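Local coordinates for protein Exo-beta-1,3-galactanase (Bifidobacterium bifidum, PDB 5FLW) that probably hydrolyses terminal beta-1,3-linked galactosyl residues from the non-reducing ends of galactans, as a family 43 glycoside hydrolase with a five-bladed beta-propeller fold, at residues V17-G22 with N38-N43; G42-G47 with D78-R83; Q46-Y51 with G63-V68; D242-I247 with D266-H271. All blocks are in the same frame, centred on the assembly; numbering follows the deposited sequence. Where two conformers were deposited one is given.

Contact 1 (V17-G22 with N38-N43)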
loop_
_atom_site.group_PDB
_atom_site.type_symbol
_atom_site.label_atom_id
_atom_site.label_comp_id
_atom_site.label_asym_id
_atom_site.label_seq_id
_atom_site.Cartn_x
_atom_site.Cartn_y
_atom_site.Cartn_z
ATOM N N VAL A 17 16.366 -12.139 3.139
ATOM C CA VAL A 17 15.722 -11.086 2.368
ATOM C C VAL A 17 14.429 -10.644 3.071
ATOM O O VAL A 17 13.602 -11.487 3.437
ATOM C CB VAL A 17 15.463 -11.585 0.934
ATOM C CG1 VAL A 17 14.579 -10.588 0.163
ATOM C CG2 VAL A 17 16.799 -11.837 0.219
ATOM N N ALA A 18 14.241 -9.322 3.253
ATOM C CA ALA A 18 12.996 -8.803 3.838
ATOM C C ALA A 18 11.940 -8.727 2.732
ATOM O O ALA A 18 12.148 -8.055 1.714
ATOM C CB ALA A 18 13.190 -7.418 4.479
ATOM N N GLN A 19 10.813 -9.422 2.925
ATOM C CA GLN A 19 9.733 -9.489 1.936
ATOM C C GLN A 19 8.876 -8.209 1.999
ATOM O O GLN A 19 7.675 -8.208 2.308
ATOM C CB GLN A 19 8.924 -10.772 2.137
ATOM C CG GLN A 19 9.690 -12.111 1.882
ATOM C CD GLN A 19 10.176 -12.275 0.440
ATOM O OE1 GLN A 19 9.419 -12.128 -0.508
ATOM N NE2 GLN A 19 11.472 -12.568 0.281
ATOM N N LEU A 20 9.528 -7.091 1.698
ATOM C CA LEU A 20 8.878 -5.780 1.762
ATOM C C LEU A 20 8.243 -5.448 0.401
ATOM O O LEU A 20 8.596 -4.460 -0.259
ATOM C CB LEU A 20 9.866 -4.699 2.219
ATOM C CG LEU A 20 10.334 -4.861 3.671
ATOM C CD1 LEU A 20 11.599 -4.061 3.939
ATOM C CD2 LEU A 20 9.227 -4.522 4.705
ATOM N N HIS A 21 7.284 -6.297 -0.002
ATOM C CA HIS A 21 6.644 -6.220 -1.312
ATOM C C HIS A 21 5.169 -5.876 -1.138
ATOM O O HIS A 21 4.456 -6.533 -0.361
ATOM C CB HIS A 21 6.727 -7.548 -2.053
ATOM C CG HIS A 21 8.085 -8.169 -2.042
ATOM N ND1 HIS A 21 9.186 -7.557 -2.615
ATOM C CD2 HIS A 21 8.507 -9.372 -1.578
ATOM C CE1 HIS A 21 10.238 -8.343 -2.456
ATOM N NE2 HIS A 21 9.850 -9.461 -1.850
ATOM N N GLY A 22 4.718 -4.857 -1.870
ATOM C CA GLY A 22 3.337 -4.402 -1.776
ATOM C C GLY A 22 2.929 -3.993 -0.374
ATOM O O GLY A 22 1.790 -4.238 0.019
ATOM N N ASN A 38 4.805 -12.246 1.282
ATOM C CA ASN A 38 5.865 -13.251 1.219
ATOM C C ASN A 38 5.872 -13.848 -0.191
ATOM O O ASN A 38 4.902 -14.513 -0.589
ATOM C CB ASN A 38 5.586 -14.350 2.235
ATOM C CG ASN A 38 6.703 -15.384 2.297
ATOM O OD1 ASN A 38 7.811 -15.120 1.847
ATOM N ND2 ASN A 38 6.412 -16.569 2.863
ATOM N N LYS A 39 6.952 -13.623 -0.959
ATOM C CA LYS A 39 6.997 -14.082 -2.346
ATOM C C LYS A 39 8.206 -14.974 -2.640
ATOM O O LYS A 39 8.624 -15.077 -3.804
ATOM C CB LYS A 39 6.886 -12.922 -3.353
ATOM C CG LYS A 39 5.817 -11.903 -2.999
ATOM C CD LYS A 39 5.526 -10.878 -4.116
ATOM C CE LYS A 39 4.553 -11.442 -5.150
ATOM N NZ LYS A 39 3.204 -11.694 -4.534
ATOM N N VAL A 40 8.749 -15.645 -1.611
ATOM C CA VAL A 40 9.993 -16.408 -1.777
ATOM C C VAL A 40 9.866 -17.475 -2.852
ATOM O O VAL A 40 10.849 -17.804 -3.529
ATOM C CB VAL A 40 10.489 -17.023 -0.454
ATOM C CG1 VAL A 40 11.047 -15.963 0.472
ATOM C CG2 VAL A 40 9.381 -17.840 0.206
ATOM N N ASN A 41 8.674 -18.034 -3.026
ATOM C CA ASN A 41 8.448 -19.093 -3.993
ATOM C C ASN A 41 7.442 -18.698 -5.078
ATOM O O ASN A 41 6.724 -19.557 -5.597
ATOM C CB ASN A 41 8.057 -20.386 -3.276
ATOM C CG ASN A 41 9.217 -20.961 -2.423
ATOM O OD1 ASN A 41 10.325 -21.188 -2.931
ATOM N ND2 ASN A 41 8.973 -21.162 -1.122
ATOM N N GLY A 42 7.374 -17.402 -5.434
ATOM C CA GLY A 42 6.593 -16.993 -6.596
ATOM C C GLY A 42 5.325 -16.220 -6.253
ATOM O O GLY A 42 5.243 -15.599 -5.189
ATOM N N ASN A 43 4.316 -16.267 -7.136
ATOM C CA ASN A 43 3.177 -15.351 -7.095
ATOM C C ASN A 43 1.983 -15.823 -6.262
ATOM O O ASN A 43 1.050 -15.029 -6.067
ATOM C CB ASN A 43 2.668 -15.051 -8.524
ATOM C CG ASN A 43 1.922 -16.236 -9.146
ATOM O OD1 ASN A 43 2.356 -17.377 -9.010
ATOM N ND2 ASN A 43 0.820 -15.971 -9.844
#
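Gln19 reaches across to Asn38, Lys39 and Val40 and carries most of this meeting of two loops. Its CB lies 4.0 Å from Asn38 CA, where the two backbones come closest. One bond further out, Gln19 CG packs against the amide oxygen of Asn38, with OD1 at 3.5 Å. The chain then bends (chi2 -63°) and turns the amide toward the start of the type I turn Lys39-Gly42. There OE1 accepts the Lys39 backbone N-H at 2.9 Å with a fairly straight 159° angle. The donor stands 43° out of the carbonyl plane, so the bond comes down from above the amide and not along a lone pair. The other branch, NE2, ends 3.4 Å from Val40 CG1, and the two side chains cross at about a right angle. NE2 also makes a weak hydrogen bond to Gly274 O.

Beside this, the aliphatic part of Lys39 passes the His21 imidazole obliquely, with Lys39 CG 4.0 Å from His21 CD2. The polar ends of this pair diverge: His21 NE2 bonds to Gly274 O, while Lys39 NZ forms a salt bridge with Glu37. Asn38 ND2 likewise turns to Gln46 O, which leaves its OD1 side to meet Gln19.

The contact joins the loop leading into strand 24-28 with the loop between strands 31-37 and 48-53, at one end of the first propeller blade. Strand 48-53 lies alongside, with Cys49 touching both Gln19 and Asn38 and Tyr51 OH bonded to Gln19 N.

Contact 2 (G42-G47 with D78-R83)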
loop_
_atom_site.group_PDB
_atom_site.type_symbol
_atom_site.label_atom_id
_atom_site.label_comp_id
_atom_site.label_asym_id
_atom_site.label_seq_id
_atom_site.Cartn_x
_atom_site.Cartn_y
_atom_site.Cartn_z
ATOM N N GLY A 42 7.374 -17.402 -5.434
ATOM C CA GLY A 42 6.593 -16.993 -6.596
ATOM C C GLY A 42 5.325 -16.220 -6.253
ATOM O O GLY A 42 5.243 -15.599 -5.189
ATOM N N ASN A 43 4.316 -16.267 -7.136
ATOM C CA ASN A 43 3.177 -15.351 -7.095
ATOM C C ASN A 43 1.983 -15.823 -6.262
ATOM O O ASN A 43 1.050 -15.029 -6.067
ATOM C CB ASN A 43 2.668 -15.051 -8.524
ATOM C CG ASN A 43 1.922 -16.236 -9.146
ATOM O OD1 ASN A 43 2.356 -17.377 -9.010
ATOM N ND2 ASN A 43 0.820 -15.971 -9.844
ATOM N N LEU A 44 1.954 -17.081 -5.800
ATOM C CA LEU A 44 0.791 -17.543 -5.044
ATOM C C LEU A 44 0.917 -17.150 -3.563
ATOM O O LEU A 44 1.998 -16.823 -3.058
ATOM C CB LEU A 44 0.582 -19.054 -5.214
ATOM C CG LEU A 44 0.400 -19.504 -6.666
ATOM C CD1 LEU A 44 0.346 -21.050 -6.814
ATOM C CD2 LEU A 44 -0.821 -18.837 -7.319
ATOM N N PHE A 45 -0.208 -17.204 -2.855
ATOM C CA PHE A 45 -0.212 -16.736 -1.477
ATOM C C PHE A 45 0.661 -17.617 -0.581
ATOM O O PHE A 45 0.442 -18.836 -0.491
ATOM C CB PHE A 45 -1.627 -16.664 -0.927
ATOM C CG PHE A 45 -1.682 -16.019 0.420
ATOM C CD1 PHE A 45 -1.258 -14.701 0.573
ATOM C CD2 PHE A 45 -2.159 -16.720 1.538
ATOM C CE1 PHE A 45 -1.308 -14.092 1.841
ATOM C CE2 PHE A 45 -2.195 -16.118 2.807
ATOM C CZ PHE A 45 -1.787 -14.810 2.960
ATOM N N GLN A 46 1.641 -16.984 0.109
ATOM C CA GLN A 46 2.560 -17.665 1.014
ATOM C C GLN A 46 2.575 -16.994 2.387
ATOM O O GLN A 46 3.518 -17.188 3.171
ATOM C CB GLN A 46 3.974 -17.774 0.432
ATOM C CG GLN A 46 4.002 -18.486 -0.907
ATOM C CD GLN A 46 5.151 -18.027 -1.780
ATOM O OE1 GLN A 46 6.331 -18.213 -1.434
ATOM N NE2 GLN A 46 4.820 -17.393 -2.909
ATOM N N GLY A 47 1.560 -16.189 2.689
ATOM C CA GLY A 47 1.494 -15.508 3.968
ATOM C C GLY A 47 1.855 -14.031 3.866
ATOM O O GLY A 47 2.363 -13.535 2.844
ATOM N N ASP A 78 -3.265 -22.265 -3.263
ATOM C CA ASP A 78 -3.484 -22.125 -4.690
ATOM C C ASP A 78 -4.068 -20.772 -5.061
ATOM O O ASP A 78 -4.244 -20.510 -6.261
ATOM C CB ASP A 78 -4.395 -23.242 -5.189
ATOM C CG ASP A 78 -5.759 -23.211 -4.517
ATOM O OD1 ASP A 78 -5.819 -23.359 -3.280
ATOM O OD2 ASP A 78 -6.769 -23.012 -5.218
ATOM N N ARG A 79 -4.367 -19.916 -4.080
ATOM C CA ARG A 79 -4.924 -18.584 -4.304
ATOM C C ARG A 79 -3.816 -17.524 -4.265
ATOM O O ARG A 79 -2.635 -17.822 -4.078
ATOM C CB ARG A 79 -6.009 -18.248 -3.268
ATOM C CG ARG A 79 -7.012 -19.337 -3.061
ATOM C CD ARG A 79 -7.971 -19.583 -4.262
ATOM N NE ARG A 79 -8.535 -20.917 -4.006
ATOM C CZ ARG A 79 -9.779 -21.175 -3.595
ATOM N NH1 ARG A 79 -10.661 -20.178 -3.473
ATOM N NH2 ARG A 79 -10.140 -22.442 -3.302
ATOM N N ILE A 80 -4.244 -16.276 -4.416
ATOM C CA ILE A 80 -3.370 -15.111 -4.404
ATOM C C ILE A 80 -3.861 -14.113 -3.349
ATOM O O ILE A 80 -5.055 -13.882 -3.216
ATOM C CB ILE A 80 -3.344 -14.444 -5.797
ATOM C CG1 ILE A 80 -2.633 -15.347 -6.805
ATOM C CG2 ILE A 80 -2.694 -13.071 -5.746
ATOM C CD1 ILE A 80 -2.846 -14.945 -8.247
ATOM N N GLY A 81 -2.928 -13.538 -2.599
ATOM C CA GLY A 81 -3.228 -12.563 -1.559
ATOM C C GLY A 81 -2.185 -11.471 -1.636
ATOM O O GLY A 81 -1.032 -11.695 -1.295
ATOM N N GLU A 82 -2.598 -10.293 -2.088
ATOM C CA GLU A 82 -1.679 -9.179 -2.291
ATOM C C GLU A 82 -1.972 -7.868 -1.567
ATOM O O GLU A 82 -3.087 -7.613 -1.137
ATOM C CB GLU A 82 -1.631 -8.868 -3.797
ATOM C CG GLU A 82 -1.059 -9.979 -4.663
ATOM C CD GLU A 82 -1.147 -9.681 -6.149
ATOM O OE1 GLU A 82 -1.916 -8.785 -6.533
ATOM O OE2 GLU A 82 -0.444 -10.344 -6.927
ATOM N N ARG A 83 -0.934 -7.044 -1.460
ATOM C CA ARG A 83 -1.021 -5.694 -0.901
ATOM C C ARG A 83 -1.683 -5.636 0.481
ATOM O O ARG A 83 -2.618 -4.860 0.701
ATOM C CB ARG A 83 -1.666 -4.711 -1.873
ATOM C CG ARG A 83 -0.870 -4.604 -3.185
ATOM C CD ARG A 83 -1.355 -3.460 -4.094
ATOM N NE ARG A 83 -0.540 -3.433 -5.308
ATOM C CZ ARG A 83 0.673 -2.887 -5.386
ATOM N NH1 ARG A 83 1.196 -2.285 -4.317
ATOM N NH2 ARG A 83 1.368 -2.921 -6.536
HETATM O O HOH W 1 1.367 -12.366 -6.545
HETATM O O HOH W 2 -0.163 -14.099 -3.607
#
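The Phe45 ring meets Gly81 at its edge: Gly81 O lies near the ring plane, 3.5 Å from CD1. Over the centre of one face sits Gly47 N, 3.5 Å above the plane. The other flat group, the Arg79 guanidinium, meets Asp78 at its edge in a salt bridge. Setting CG of Phe45 anti to the backbone N (chi1 -172°) swings the ring alongside Gly81. Glycine suits this spot, since a CB on Gly81 would fall 2.6 Å from Phe45 CD1. An alanine in place of Phe45 would remove the ring, and a gap would probably open beside Gly81 and beneath Gly47 N.

The backbone holds the same residue: Phe45 N donates to Arg79 O at 2.8 Å with an angle of 167°. To one side, Leu44 CD2 packs on Ile80 CG1 at 4.0 Å. Asn43 O is joined to Gly81 N through a water that donates to the former at 2.9 Å and accepts from the latter at 3.0 Å. A second water lies between Asn43 O and Glu82 OE2.

Together these bonds dock the loop linking strands 31-37 and 48-53 of the first blade onto the start of strand 80-88 of the second. There strand 95-102 contributes Ile99, which touches Phe45.

Contact 3 (Q46-Y51 with G63-V68); sequences QGVCCY and GIVLDV
Three backbone hydrogen bonds join Val48 and Cys50 to the returning strand. Val48 N donates to Leu66 O at 3.0 Å, in the carbonyl plane. Val65 N reaches Val48 O at 2.8 Å almost in line with the carbonyl, and Cys50 N meets Gly63 O at 3.1 Å. Val48 pairs with Leu66 as a hydrogen-bonded antiparallel pair, but Cys49 pairs with Ile64, not Val65. This shift of one residue is a beta bulge, and Leu66 N is left buried without a partner.

CA-H...O contacts flank these bonds: Gly47 CA approaches Leu66 O at 3.1 Å, and Ile64 CA lies 3.3 Å from Val48 O. A side chain at Gly47 would strike Ile64 CG2, and at its phi of 104° a CB would also press on the carbonyl O of Gln46.

Among the apolar contacts, Val48 CB lies against Leu66 CB at 4.0 Å. Beside them Cys50 CB presses on Val65 CG1 at 3.5 Å, tighter than usual; with SG anti to the backbone N (chi1 178°), the methylene makes this contact. That side meets Tyr35 and Met97. Cys49 SG and Ile64 CG1 meet more loosely on the opposite face. Val68 CG2 covers Gln46 CA at 3.5 Å.

A bulged antiparallel hairpin of this sort forms the outer half of a four-stranded blade in the five-bladed propeller characteristic of glycoside hydrolase family 43.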
loop_
_atom_site.group_PDB
_atom_site.type_symbol
_atom_site.label_atom_id
_atom_site.label_comp_id
_atom_site.label_asym_id
_atom_site.label_seq_id
_atom_site.Cartn_x
_atom_site.Cartn_y
_atom_site.Cartn_z
ATOM N N GLN A 46 1.641 -16.984 0.109
ATOM C CA GLN A 46 2.560 -17.665 1.014
ATOM C C GLN A 46 2.575 -16.994 2.387
ATOM O O GLN A 46 3.518 -17.188 3.171
ATOM C CB GLN A 46 3.974 -17.774 0.432
ATOM C CG GLN A 46 4.002 -18.486 -0.907
ATOM C CD GLN A 46 5.151 -18.027 -1.780
ATOM O OE1 GLN A 46 6.331 -18.213 -1.434
ATOM N NE2 GLN A 46 4.820 -17.393 -2.909
ATOM N N GLY A 47 1.560 -16.189 2.689
ATOM C CA GLY A 47 1.494 -15.508 3.968
ATOM C C GLY A 47 1.855 -14.031 3.866
ATOM O O GLY A 47 2.363 -13.535 2.844
ATOM N N VAL A 48 1.562 -13.331 4.965
ATOM C CA VAL A 48 1.906 -11.929 5.145
ATOM C C VAL A 48 3.026 -11.863 6.180
ATOM O O VAL A 48 2.879 -12.370 7.303
ATOM C CB VAL A 48 0.694 -11.094 5.586
ATOM C CG1 VAL A 48 1.126 -9.645 5.866
ATOM C CG2 VAL A 48 -0.390 -11.133 4.493
ATOM N N CYS A 49 4.135 -11.232 5.788
ATOM C CA CYS A 49 5.302 -11.033 6.643
ATOM C C CYS A 49 5.219 -9.684 7.349
ATOM O O CYS A 49 4.898 -8.669 6.724
ATOM C CB CYS A 49 6.566 -11.043 5.777
ATOM S SG CYS A 49 6.898 -12.664 5.056
ATOM N N CYS A 50 5.600 -9.668 8.631
ATOM C CA CYS A 50 5.638 -8.443 9.422
ATOM C C CYS A 50 7.079 -8.102 9.790
ATOM O O CYS A 50 7.833 -8.983 10.228
ATOM C CB CYS A 50 4.798 -8.590 10.700
ATOM S SG CYS A 50 4.819 -7.168 11.791
ATOM N N TYR A 51 7.458 -6.821 9.613
ATOM C CA TYR A 51 8.752 -6.305 10.056
ATOM C C TYR A 51 8.552 -4.996 10.812
ATOM O O TYR A 51 7.607 -4.249 10.539
ATOM C CB TYR A 51 9.696 -6.004 8.876
ATOM C CG TYR A 51 9.885 -7.189 7.964
ATOM C CD1 TYR A 51 9.000 -7.418 6.900
ATOM C CD2 TYR A 51 10.918 -8.115 8.182
ATOM C CE1 TYR A 51 9.127 -8.533 6.082
ATOM C CE2 TYR A 51 11.044 -9.240 7.373
ATOM C CZ TYR A 51 10.154 -9.422 6.320
ATOM O OH TYR A 51 10.308 -10.529 5.518
ATOM N N GLY A 63 8.009 -12.539 11.632
ATOM C CA GLY A 63 7.510 -13.758 11.036
ATOM C C GLY A 63 6.245 -13.550 10.225
ATOM O O GLY A 63 5.825 -12.430 9.918
ATOM N N ILE A 64 5.638 -14.674 9.864
ATOM C CA ILE A 64 4.381 -14.676 9.118
ATOM C C ILE A 64 3.245 -14.445 10.116
ATOM O O ILE A 64 3.031 -15.264 11.018
ATOM C CB ILE A 64 4.201 -15.995 8.336
ATOM C CG1 ILE A 64 5.288 -16.119 7.235
ATOM C CG2 ILE A 64 2.805 -16.094 7.718
ATOM C CD1 ILE A 64 5.350 -17.436 6.523
ATOM N N VAL A 65 2.517 -13.332 9.942
ATOM C CA VAL A 65 1.441 -12.933 10.848
ATOM C C VAL A 65 0.042 -13.262 10.307
ATOM O O VAL A 65 -0.919 -13.264 11.089
ATOM C CB VAL A 65 1.567 -11.448 11.296
ATOM C CG1 VAL A 65 2.922 -11.218 11.973
ATOM C CG2 VAL A 65 1.404 -10.466 10.131
ATOM N N LEU A 66 -0.094 -13.534 9.007
ATOM C CA LEU A 66 -1.315 -14.100 8.429
ATOM C C LEU A 66 -0.863 -15.296 7.595
ATOM O O LEU A 66 -0.155 -15.130 6.592
ATOM C CB LEU A 66 -2.101 -13.083 7.593
ATOM C CG LEU A 66 -3.340 -13.644 6.876
ATOM C CD1 LEU A 66 -4.332 -14.214 7.864
ATOM C CD2 LEU A 66 -4.002 -12.607 5.945
ATOM N N ASP A 67 -1.213 -16.492 8.038
ATOM C CA ASP A 67 -0.728 -17.705 7.404
ATOM C C ASP A 67 -1.509 -18.004 6.130
ATOM O O ASP A 67 -2.640 -17.540 5.925
ATOM C CB ASP A 67 -0.932 -18.899 8.328
ATOM C CG ASP A 67 0.059 -18.931 9.473
ATOM O OD1 ASP A 67 1.246 -18.620 9.238
ATOM O OD2 ASP A 67 -0.353 -19.273 10.609
ATOM N N VAL A 68 -0.885 -18.824 5.276
ATOM C CA VAL A 68 -1.647 -19.564 4.282
ATOM C C VAL A 68 -2.743 -20.347 5.007
ATOM O O VAL A 68 -2.503 -20.943 6.064
ATOM C CB VAL A 68 -0.712 -20.522 3.524
ATOM C CG1 VAL A 68 -1.496 -21.285 2.473
ATOM C CG2 VAL A 68 0.444 -19.775 2.903
HETATM O O HOH W 3 8.690 -11.253 8.581
#

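Contact 4 (D242-I247 with D266-H271); sequences DSQVDI and DRWQEH
Gln244 and Asp266 form an antiparallel hydrogen-bonded pair, each N donating to the other's O at 2.9 Å, which starts the pairing of strands 244-250 and 261-266 in the last blade of the five-bladed propeller. A little further on, Asp246 and Ile247 both face Ile264 in a classic beta bulge.

On one side Arg267, its chain extended from CG to NE, lays NE against Asp242 O at 2.9 Å, while NH2 serves Thr301 O and Tyr241 O. Asp242 OD2 lies over one face of the guanidinium, 3.9 Å from NE; no N-H points at it, so only charge attraction is at work. The carboxylate's direct partners are Thr212 and Arg304. With a leucine in place of Arg267, the Asp242, Thr301 and Tyr241 carbonyls would probably be left without this shared donor group, and the Asp242 carboxylate with Arg304 but without the second positive charge.

On the other side, Gln244 stretches out to present OE1 to Trp268 NE1 at 2.8 Å. This bond is short but bent (135°), in the carbonyl plane yet tilted 20° from the ring plane, and the amide and ring planes stand 79° apart. Gln244 NE2 bonds to Ser205. Two carboxylates also approach each other, Asp246 OD1 lying 3.5 Å from Asp266 OD2, with Arg83 in a salt bridge to the former. Asp266 CB meanwhile rests 3.3 Å above the plane of the Trp268 indole, toward its rim.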
loop_
_atom_site.group_PDB
_atom_site.type_symbol
_atom_site.label_atom_id
_atom_site.label_comp_id
_atom_site.label_asym_id
_atom_site.label_seq_id
_atom_site.Cartn_x
_atom_site.Cartn_y
_atom_site.Cartn_z
ATOM N N ASP A 242 11.820 3.969 -12.179
ATOM C CA ASP A 242 11.634 2.560 -12.520
ATOM C C ASP A 242 11.057 1.769 -11.344
ATOM O O ASP A 242 11.626 0.776 -10.881
ATOM C CB ASP A 242 12.917 1.931 -13.077
ATOM C CG ASP A 242 12.690 0.521 -13.621
ATOM O OD1 ASP A 242 11.543 0.182 -13.982
ATOM O OD2 ASP A 242 13.678 -0.249 -13.687
ATOM N N SER A 243 9.926 2.254 -10.825
ATOM C CA SER A 243 9.247 1.575 -9.733
ATOM C C SER A 243 7.750 1.800 -9.875
ATOM O O SER A 243 7.295 2.592 -10.707
ATOM C CB SER A 243 9.737 2.059 -8.348
ATOM O OG SER A 243 9.191 3.328 -7.995
ATOM N N GLN A 244 6.990 1.110 -9.030
ATOM C CA GLN A 244 5.550 1.302 -8.913
ATOM C C GLN A 244 5.257 1.768 -7.489
ATOM O O GLN A 244 5.553 1.044 -6.530
ATOM C CB GLN A 244 4.789 -0.003 -9.191
ATOM C CG GLN A 244 3.260 0.204 -9.112
ATOM C CD GLN A 244 2.454 -1.077 -9.286
ATOM O OE1 GLN A 244 2.944 -2.168 -8.995
ATOM N NE2 GLN A 244 1.209 -0.947 -9.779
ATOM N N VAL A 245 4.679 2.977 -7.354
ATOM C CA VAL A 245 4.398 3.519 -6.024
ATOM C C VAL A 245 3.656 2.478 -5.198
ATOM O O VAL A 245 2.729 1.803 -5.670
ATOM C CB VAL A 245 3.629 4.857 -6.078
ATOM C CG1 VAL A 245 2.241 4.694 -6.712
ATOM C CG2 VAL A 245 3.487 5.448 -4.671
ATOM N N ASP A 246 4.108 2.312 -3.966
ATOM C CA ASP A 246 3.416 1.450 -3.028
ATOM C C ASP A 246 2.815 2.227 -1.879
ATOM O O ASP A 246 1.654 2.007 -1.529
ATOM C CB ASP A 246 4.349 0.393 -2.446
ATOM C CG ASP A 246 3.637 -0.444 -1.428
ATOM O OD1 ASP A 246 2.873 -1.328 -1.873
ATOM O OD2 ASP A 246 3.783 -0.160 -0.205
ATOM N N ILE A 247 3.596 3.119 -1.271
ATOM C CA ILE A 247 3.137 3.849 -0.094
ATOM C C ILE A 247 3.946 5.132 0.044
ATOM O O ILE A 247 5.117 5.193 -0.349
ATOM C CB ILE A 247 3.214 2.955 1.171
ATOM C CG1 ILE A 247 2.431 3.581 2.337
ATOM C CG2 ILE A 247 4.683 2.612 1.525
ATOM C CD1 ILE A 247 2.075 2.579 3.419
ATOM N N ASP A 266 7.823 -0.400 -5.464
ATOM C CA ASP A 266 8.275 -1.756 -5.770
ATOM C C ASP A 266 8.903 -1.816 -7.159
ATOM O O ASP A 266 8.348 -1.274 -8.115
ATOM C CB ASP A 266 7.107 -2.752 -5.715
ATOM C CG ASP A 266 6.572 -2.945 -4.309
ATOM O OD1 ASP A 266 7.263 -3.573 -3.496
ATOM O OD2 ASP A 266 5.470 -2.452 -4.009
ATOM N N ARG A 267 10.045 -2.522 -7.266
ATOM C CA ARG A 267 10.660 -2.933 -8.549
ATOM C C ARG A 267 10.371 -4.417 -8.754
ATOM O O ARG A 267 11.198 -5.273 -8.431
ATOM C CB ARG A 267 12.171 -2.728 -8.536
ATOM C CG ARG A 267 12.574 -1.386 -8.940
ATOM C CD ARG A 267 14.011 -1.279 -9.453
ATOM N NE ARG A 267 14.177 0.117 -9.786
ATOM C CZ ARG A 267 15.336 0.745 -9.882
ATOM N NH1 ARG A 267 16.485 0.096 -9.678
ATOM N NH2 ARG A 267 15.324 2.037 -10.189
ATOM N N TRP A 268 9.192 -4.707 -9.309
ATOM C CA TRP A 268 8.721 -6.078 -9.426
ATOM C C TRP A 268 9.560 -6.856 -10.428
ATOM O O TRP A 268 9.770 -6.414 -11.567
ATOM C CB TRP A 268 7.261 -6.081 -9.865
ATOM C CG TRP A 268 6.328 -5.442 -8.907
ATOM C CD1 TRP A 268 5.640 -4.257 -9.073
ATOM C CD2 TRP A 268 5.932 -5.964 -7.627
ATOM N NE1 TRP A 268 4.848 -4.011 -7.965
ATOM C CE2 TRP A 268 4.997 -5.051 -7.072
ATOM C CE3 TRP A 268 6.249 -7.128 -6.907
ATOM C CZ2 TRP A 268 4.386 -5.276 -5.815
ATOM C CZ3 TRP A 268 5.647 -7.338 -5.674
ATOM C CH2 TRP A 268 4.724 -6.434 -5.146
ATOM N N GLN A 269 10.011 -8.028 -10.015
ATOM C CA GLN A 269 10.808 -8.915 -10.862
ATOM C C GLN A 269 9.954 -10.139 -11.184
ATOM O O GLN A 269 9.833 -11.060 -10.375
ATOM C CB GLN A 269 12.112 -9.276 -10.152
ATOM C CG GLN A 269 13.016 -8.054 -9.939
ATOM C CD GLN A 269 13.662 -7.577 -11.232
ATOM O OE1 GLN A 269 13.085 -6.793 -11.984
ATOM N NE2 GLN A 269 14.866 -8.059 -11.499
ATOM N N GLU A 270 9.365 -10.129 -12.382
ATOM C CA GLU A 270 8.357 -11.117 -12.753
ATOM C C GLU A 270 8.818 -12.559 -12.544
ATOM O O GLU A 270 8.027 -13.422 -12.150
ATOM C CB GLU A 270 7.902 -10.860 -14.196
ATOM C CG GLU A 270 7.007 -11.927 -14.805
ATOM C CD GLU A 270 6.467 -11.551 -16.145
ATOM O OE1 GLU A 270 7.043 -10.660 -16.803
ATOM O OE2 GLU A 270 5.480 -12.197 -16.594
ATOM N N HIS A 271 10.081 -12.847 -12.827
ATOM C CA HIS A 271 10.601 -14.210 -12.738
ATOM C C HIS A 271 11.374 -14.492 -11.454
ATOM O O HIS A 271 12.004 -15.556 -11.333
ATOM C CB HIS A 271 11.417 -14.561 -13.959
ATOM C CG HIS A 271 10.653 -14.287 -15.233
ATOM N ND1 HIS A 271 9.597 -15.095 -15.635
ATOM C CD2 HIS A 271 10.729 -13.269 -16.121
ATOM C CE1 HIS A 271 9.093 -14.595 -16.734
ATOM N NE2 HIS A 271 9.760 -13.496 -17.042
HETATM O O HOH W 4 3.703 -1.224 -5.618
#

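From the N terminus, contact 1 closes first, enclosing the hairpin of strands 24-28 and 31-37. Contact 2 opens on Gly42 and Asn43, where contact 1 ends, and runs to 78-83. Within its span lies contact 3, which shares Gln46 and Gly47 with it and closes the hairpin of strands 48-53 and 60-66. Contacts 1 and 3 thus belong to the first blade, and contact 2 ties that blade to the second. Contact 4 follows much later and closes a hairpin of the last blade, yet touches contacts 1 and 2 in space: Gly22 N bonds to Asp266 OD1, and Arg83 NH1 pairs with Asp246 OD1, tying the last blade to the entry of the first and to the second.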